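Local structure of Non-sulfated chondroitin lyase E66 (Autographa californica nucleopolyhedrovirus, 3VSN) at residues 600-614 and 642-656. The protein cleaves non-sulfated chondroitin as a polysaccharide lyase of the occlusion-derived virus envelope and is essential for oral infection of the insect host. Numbering follows the deposited sequence.
Sequences KVSFMSANEDTTIPF and GFKLNNSTFDLQFIF. With GOL (glycerol), chain B.
Gln-653 OE1 is gripped twice: Ser-602 OG donates to it at 2.7 Å, tilted 26° from the carbonyl plane, and the backbone N of Lys-421 donates from the neighbouring sheet. With Gln-653 NE2 bound to Asp-323, the amide is held at both ends and its rotation fixed. Ser-602 shares its face of the sheet with Ile-655, whose CG2 lies 3.8 Å from Lys-600 CE. The opposite face carries Val-601, Phe-603, Phe-654 and Phe-656, and paired backbone bonds tie 600-605 to 654-656 in antiparallel register. A second antiparallel ladder joins 611-613 to 642-645, and the Phe-654 ring wedges between its Ile-612 and Leu-645. Ile-612 CG2, set between backbone N and carbonyl carbon because CG1 is anti to N (chi1 -176°), sits over one face of the Phe-654 ring, 3.7 Å from the centroid; Leu-645 CD2 meets the other face. At the far end Gly-642 CA lies over the centre of the Phe-614 ring, whose edge turns toward the face of Phe-643, planes at 81°. One water accepts from Ser-605 N, where a type I turn begins, and donates to Asp-609 O, just past that turn, and Leu-652 O. The contact thus packs two beta layers in the C-terminal beta region, away from the catalytic residues: strand 592-597 flanks 600-605, strand 636-639 flanks 642-645, and Ile-617 of helix 614-623 touches Ile-612, Phe-643 and Phe-656.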
loop_
_atom_site.group_PDB
_atom_site.type_symbol
_atom_site.label_atom_id
_atom_site.label_comp_id
_atom_site.label_asym_id
_atom_site.label_seq_id
_atom_site.Cartn_x
_atom_site.Cartn_y
_atom_site.Cartn_z
ATOM N N LYS A 600 5.970 -6.525 -28.547
ATOM C CA LYS A 600 4.701 -6.450 -27.827
ATOM C C LYS A 600 4.214 -5.010 -27.755
ATOM O O LYS A 600 5.006 -4.099 -27.527
ATOM C CB LYS A 600 4.870 -7.027 -26.421
ATOM C CG LYS A 600 3.596 -7.113 -25.601
ATOM C CD LYS A 600 3.908 -7.576 -24.185
ATOM C CE LYS A 600 2.641 -7.770 -23.366
ATOM N NZ LYS A 600 1.966 -6.468 -23.092
ATOM N N VAL A 601 2.914 -4.808 -27.968
ATOM C CA VAL A 601 2.297 -3.489 -27.823
ATOM C C VAL A 601 1.026 -3.619 -26.988
ATOM O O VAL A 601 0.240 -4.551 -27.188
ATOM C CB VAL A 601 1.946 -2.850 -29.189
ATOM C CG1 VAL A 601 1.327 -1.477 -28.992
ATOM C CG2 VAL A 601 3.177 -2.721 -30.066
ATOM N N SER A 602 0.834 -2.684 -26.059
ATOM C CA SER A 602 -0.390 -2.616 -25.265
ATOM C C SER A 602 -1.082 -1.259 -25.439
ATOM O O SER A 602 -0.414 -0.222 -25.446
ATOM C CB SER A 602 -0.073 -2.862 -23.788
ATOM O OG SER A 602 -1.197 -2.570 -22.976
ATOM N N PHE A 603 -2.411 -1.284 -25.588
ATOM C CA PHE A 603 -3.249 -0.079 -25.670
ATOM C C PHE A 603 -4.318 -0.125 -24.595
ATOM O O PHE A 603 -4.806 -1.204 -24.259
ATOM C CB PHE A 603 -4.038 -0.041 -26.979
ATOM C CG PHE A 603 -3.225 0.238 -28.206
ATOM C CD1 PHE A 603 -2.631 -0.803 -28.908
ATOM C CD2 PHE A 603 -3.126 1.535 -28.710
ATOM C CE1 PHE A 603 -1.914 -0.555 -30.069
ATOM C CE2 PHE A 603 -2.410 1.790 -29.876
ATOM C CZ PHE A 603 -1.801 0.741 -30.550
ATOM N N MET A 604 -4.726 1.043 -24.102
ATOM C CA MET A 604 -5.942 1.155 -23.297
ATOM C C MET A 604 -6.569 2.537 -23.459
ATOM O O MET A 604 -5.860 3.526 -23.640
ATOM C CB MET A 604 -5.668 0.874 -21.815
ATOM C CG MET A 604 -6.914 0.955 -20.944
ATOM S SD MET A 604 -6.654 0.600 -19.201
ATOM C CE MET A 604 -8.213 1.171 -18.520
ATOM N N SER A 605 -7.898 2.586 -23.398
ATOM C CA SER A 605 -8.640 3.841 -23.447
ATOM C C SER A 605 -9.046 4.289 -22.042
ATOM O O SER A 605 -9.486 3.473 -21.233
ATOM C CB SER A 605 -9.890 3.682 -24.313
ATOM O OG SER A 605 -10.768 4.775 -24.122
ATOM N N ALA A 606 -8.911 5.584 -21.762
ATOM C CA ALA A 606 -9.328 6.135 -20.469
ATOM C C ALA A 606 -10.849 6.108 -20.317
ATOM O O ALA A 606 -11.367 6.258 -19.209
ATOM C CB ALA A 606 -8.786 7.549 -20.279
ATOM N N ASN A 607 -11.552 5.919 -21.437
ATOM C CA ASN A 607 -12.999 5.703 -21.428
ATOM C C ASN A 607 -13.373 4.241 -21.169
ATOM O O ASN A 607 -14.552 3.906 -21.073
ATOM C CB ASN A 607 -13.623 6.202 -22.737
ATOM C CG ASN A 607 -13.482 7.699 -22.908
ATOM O OD1 ASN A 607 -13.672 8.460 -21.957
ATOM N ND2 ASN A 607 -13.131 8.131 -24.110
ATOM N N GLU A 608 -12.351 3.388 -21.061
ATOM C CA GLU A 608 -12.503 1.952 -20.777
ATOM C C GLU A 608 -13.232 1.192 -21.891
ATOM O O GLU A 608 -13.906 0.185 -21.647
ATOM C CB GLU A 608 -13.143 1.728 -19.394
ATOM C CG GLU A 608 -12.348 2.371 -18.256
ATOM C CD GLU A 608 -13.069 2.360 -16.918
ATOM O OE1 GLU A 608 -14.316 2.408 -16.894
ATOM O OE2 GLU A 608 -12.382 2.321 -15.876
ATOM N N ASP A 609 -13.073 1.680 -23.120
ATOM C CA ASP A 609 -13.613 1.015 -24.303
ATOM C C ASP A 609 -13.111 -0.425 -24.382
ATOM O O ASP A 609 -11.927 -0.691 -24.161
ATOM C CB ASP A 609 -13.204 1.764 -25.574
ATOM C CG ASP A 609 -13.878 3.124 -25.706
ATOM O OD1 ASP A 609 -14.583 3.559 -24.771
ATOM O OD2 ASP A 609 -13.703 3.766 -26.759
ATOM N N THR A 610 -14.016 -1.349 -24.688
ATOM C CA THR A 610 -13.644 -2.757 -24.848
ATOM C C THR A 610 -13.402 -3.093 -26.321
ATOM O O THR A 610 -13.076 -4.230 -26.663
ATOM C CB THR A 610 -14.701 -3.700 -24.245
ATOM O OG1 THR A 610 -15.970 -3.439 -24.854
ATOM C CG2 THR A 610 -14.810 -3.482 -22.734
ATOM N N THR A 611 -13.565 -2.089 -27.183
ATOM C CA THR A 611 -13.185 -2.197 -28.590
ATOM C C THR A 611 -12.186 -1.097 -28.950
ATOM O O THR A 611 -12.217 -0.013 -28.361
ATOM C CB THR A 611 -14.405 -2.125 -29.535
ATOM O OG1 THR A 611 -15.087 -0.880 -29.345
ATOM C CG2 THR A 611 -15.370 -3.286 -29.281
ATOM N N ILE A 612 -11.291 -1.396 -29.890
ATOM C CA ILE A 612 -10.303 -0.436 -30.400
ATOM C C ILE A 612 -10.358 -0.424 -31.932
ATOM O O ILE A 612 -10.258 -1.481 -32.559
ATOM C CB ILE A 612 -8.866 -0.753 -29.899
ATOM C CG1 ILE A 612 -7.867 0.323 -30.356
ATOM C CG2 ILE A 612 -8.408 -2.144 -30.339
ATOM C CD1 ILE A 612 -6.495 0.199 -29.716
ATOM N N PRO A 613 -10.538 0.766 -32.542
ATOM C CA PRO A 613 -10.601 0.837 -34.004
ATOM C C PRO A 613 -9.248 0.592 -34.669
ATOM O O PRO A 613 -8.206 0.934 -34.094
ATOM C CB PRO A 613 -11.059 2.280 -34.270
ATOM C CG PRO A 613 -11.634 2.762 -32.977
ATOM C CD PRO A 613 -10.815 2.074 -31.926
ATOM N N PHE A 614 -9.274 0.008 -35.871
ATOM C CA PHE A 614 -8.062 -0.171 -36.673
ATOM C C PHE A 614 -7.328 1.159 -36.833
ATOM O O PHE A 614 -6.096 1.200 -36.787
ATOM C CB PHE A 614 -8.373 -0.717 -38.077
ATOM C CG PHE A 614 -8.865 -2.142 -38.105
ATOM C CD1 PHE A 614 -8.122 -3.175 -37.540
ATOM C CD2 PHE A 614 -10.055 -2.458 -38.753
ATOM C CE1 PHE A 614 -8.582 -4.487 -37.586
ATOM C CE2 PHE A 614 -10.519 -3.768 -38.802
ATOM C CZ PHE A 614 -9.781 -4.783 -38.216
ATOM N N GLY A 642 -12.381 -2.972 -36.030
ATOM C CA GLY A 642 -11.268 -3.017 -35.091
ATOM C C GLY A 642 -11.223 -4.328 -34.333
ATOM O O GLY A 642 -11.548 -5.378 -34.889
ATOM N N PHE A 643 -10.822 -4.259 -33.066
ATOM C CA PHE A 643 -10.711 -5.441 -32.215
ATOM C C PHE A 643 -11.523 -5.279 -30.941
ATOM O O PHE A 643 -11.721 -4.169 -30.459
ATOM C CB PHE A 643 -9.254 -5.701 -31.827
ATOM C CG PHE A 643 -8.351 -5.961 -32.991
ATOM C CD1 PHE A 643 -8.160 -7.256 -33.466
ATOM C CD2 PHE A 643 -7.664 -4.911 -33.598
ATOM C CE1 PHE A 643 -7.315 -7.496 -34.539
ATOM C CE2 PHE A 643 -6.820 -5.148 -34.668
ATOM C CZ PHE A 643 -6.644 -6.443 -35.140
ATOM N N LYS A 644 -11.966 -6.403 -30.392
ATOM C CA LYS A 644 -12.705 -6.430 -29.143
ATOM C C LYS A 644 -11.955 -7.345 -28.183
ATOM O O LYS A 644 -11.451 -8.384 -28.592
ATOM C CB LYS A 644 -14.116 -6.952 -29.396
ATOM C CG LYS A 644 -15.013 -7.068 -28.177
ATOM C CD LYS A 644 -16.412 -7.481 -28.612
ATOM C CE LYS A 644 -17.293 -7.862 -27.437
ATOM N NZ LYS A 644 -17.655 -6.659 -26.639
ATOM N N LEU A 645 -11.886 -6.957 -26.912
ATOM C CA LEU A 645 -11.205 -7.762 -25.895
ATOM C C LEU A 645 -11.827 -9.152 -25.757
ATOM O O LEU A 645 -13.051 -9.286 -25.746
ATOM C CB LEU A 645 -11.241 -7.050 -24.540
ATOM C CG LEU A 645 -10.462 -5.736 -24.406
ATOM C CD1 LEU A 645 -10.811 -5.055 -23.092
ATOM C CD2 LEU A 645 -8.957 -5.957 -24.519
ATOM N N ASN A 646 -10.981 -10.178 -25.656
ATOM C CA ASN A 646 -11.447 -11.542 -25.385
ATOM C C ASN A 646 -12.189 -11.617 -24.054
ATOM O O ASN A 646 -13.195 -12.309 -23.935
ATOM C CB ASN A 646 -10.282 -12.541 -25.378
ATOM C CG ASN A 646 -9.719 -12.811 -26.765
ATOM O OD1 ASN A 646 -10.313 -12.442 -27.778
ATOM N ND2 ASN A 646 -8.564 -13.467 -26.814
ATOM N N ASN A 647 -11.683 -10.890 -23.058
ATOM C CA ASN A 647 -12.260 -10.883 -21.718
ATOM C C ASN A 647 -11.934 -9.572 -21.017
ATOM O O ASN A 647 -10.774 -9.284 -20.737
ATOM C CB ASN A 647 -11.731 -12.073 -20.900
ATOM C CG ASN A 647 -12.373 -12.180 -19.523
ATOM O OD1 ASN A 647 -13.279 -11.419 -19.181
ATOM N ND2 ASN A 647 -11.903 -13.137 -18.726
ATOM N N SER A 648 -12.963 -8.781 -20.730
ATOM C CA SER A 648 -12.756 -7.496 -20.071
ATOM C C SER A 648 -13.101 -7.531 -18.583
ATOM O O SER A 648 -13.209 -6.478 -17.953
ATOM C CB SER A 648 -13.566 -6.406 -20.775
ATOM O OG SER A 648 -14.952 -6.664 -20.644
ATOM N N THR A 649 -13.266 -8.731 -18.023
ATOM C CA THR A 649 -13.663 -8.875 -16.615
ATOM C C THR A 649 -12.650 -8.236 -15.662
ATOM O O THR A 649 -13.034 -7.495 -14.758
ATOM C CB THR A 649 -13.891 -10.354 -16.216
ATOM O OG1 THR A 649 -14.872 -10.940 -17.083
ATOM C CG2 THR A 649 -14.381 -10.465 -14.765
ATOM N N PHE A 650 -11.367 -8.515 -15.888
ATOM C CA PHE A 650 -10.301 -8.116 -14.965
ATOM C C PHE A 650 -9.393 -7.027 -15.541
ATOM O O PHE A 650 -8.918 -6.159 -14.810
ATOM C CB PHE A 650 -9.441 -9.332 -14.570
ATOM C CG PHE A 650 -10.236 -10.549 -14.166
ATOM C CD1 PHE A 650 -10.720 -10.685 -12.866
ATOM C CD2 PHE A 650 -10.485 -11.571 -15.081
ATOM C CE1 PHE A 650 -11.447 -11.808 -12.491
ATOM C CE2 PHE A 650 -11.212 -12.698 -14.711
ATOM C CZ PHE A 650 -11.693 -12.817 -13.414
ATOM N N ASP A 651 -9.153 -7.088 -16.848
ATOM C CA ASP A 651 -8.148 -6.253 -17.511
ATOM C C ASP A 651 -8.731 -5.566 -18.742
ATOM O O ASP A 651 -9.592 -6.129 -19.412
ATOM C CB ASP A 651 -6.953 -7.111 -17.933
ATOM C CG ASP A 651 -6.253 -7.772 -16.756
ATOM O OD1 ASP A 651 -5.791 -7.055 -15.846
ATOM O OD2 ASP A 651 -6.143 -9.015 -16.752
ATOM N N LEU A 652 -8.244 -4.362 -19.045
ATOM C CA LEU A 652 -8.801 -3.555 -20.140
ATOM C C LEU A 652 -7.791 -3.176 -21.226
ATOM O O LEU A 652 -8.053 -2.294 -22.052
ATOM C CB LEU A 652 -9.468 -2.293 -19.582
ATOM C CG LEU A 652 -10.755 -2.495 -18.775
ATOM C CD1 LEU A 652 -11.116 -1.229 -18.011
ATOM C CD2 LEU A 652 -11.901 -2.924 -19.682
ATOM N N GLN A 653 -6.648 -3.857 -21.237
ATOM C CA GLN A 653 -5.597 -3.561 -22.206
ATOM C C GLN A 653 -5.666 -4.470 -23.426
ATOM O O GLN A 653 -5.779 -5.689 -23.299
ATOM C CB GLN A 653 -4.216 -3.655 -21.554
ATOM C CG GLN A 653 -3.971 -2.601 -20.484
ATOM C CD GLN A 653 -2.643 -2.775 -19.772
ATOM O OE1 GLN A 653 -1.638 -3.150 -20.381
ATOM N NE2 GLN A 653 -2.631 -2.492 -18.471
ATOM N N PHE A 654 -5.603 -3.860 -24.607
ATOM C CA PHE A 654 -5.507 -4.593 -25.862
ATOM C C PHE A 654 -4.040 -4.922 -26.100
ATOM O O PHE A 654 -3.204 -4.022 -26.159
ATOM C CB PHE A 654 -6.034 -3.745 -27.028
ATOM C CG PHE A 654 -7.455 -3.287 -26.857
ATOM C CD1 PHE A 654 -7.749 -2.135 -26.133
ATOM C CD2 PHE A 654 -8.499 -4.005 -27.429
ATOM C CE1 PHE A 654 -9.060 -1.717 -25.967
ATOM C CE2 PHE A 654 -9.812 -3.589 -27.274
ATOM C CZ PHE A 654 -10.092 -2.445 -26.543
ATOM N N ILE A 655 -3.734 -6.209 -26.238
ATOM C CA ILE A 655 -2.358 -6.650 -26.436
ATOM C C ILE A 655 -2.180 -7.230 -27.838
ATOM O O ILE A 655 -2.964 -8.080 -28.277
ATOM C CB ILE A 655 -1.920 -7.662 -25.351
ATOM C CG1 ILE A 655 -2.079 -7.041 -23.952
ATOM C CG2 ILE A 655 -0.475 -8.106 -25.573
ATOM C CD1 ILE A 655 -2.053 -8.043 -22.811
ATOM N N PHE A 656 -1.157 -6.737 -28.535
ATOM C CA PHE A 656 -0.840 -7.175 -29.884
ATOM C C PHE A 656 0.607 -7.622 -29.964
ATOM O O PHE A 656 1.464 -7.136 -29.217
ATOM C CB PHE A 656 -1.078 -6.049 -30.898
ATOM C CG PHE A 656 -2.493 -5.553 -30.923
ATOM C CD1 PHE A 656 -3.449 -6.183 -31.713
ATOM C CD2 PHE A 656 -2.874 -4.460 -30.149
ATOM C CE1 PHE A 656 -4.759 -5.732 -31.732
ATOM C CE2 PHE A 656 -4.183 -4.005 -30.165
ATOM C CZ PHE A 656 -5.129 -4.647 -30.954
HETATM C C1 GOL B . -17.568 -7.456 -23.244
HETATM O O1 GOL B . -17.485 -6.026 -23.574
HETATM C C2 GOL B . -16.130 -7.986 -23.043
HETATM O O2 GOL B . -15.273 -7.552 -24.125
HETATM C C3 GOL B . -16.152 -9.514 -22.969
HETATM O O3 GOL B . -15.846 -9.940 -21.631
HETATM O O HOH W 1 -9.466 0.093 -22.992
#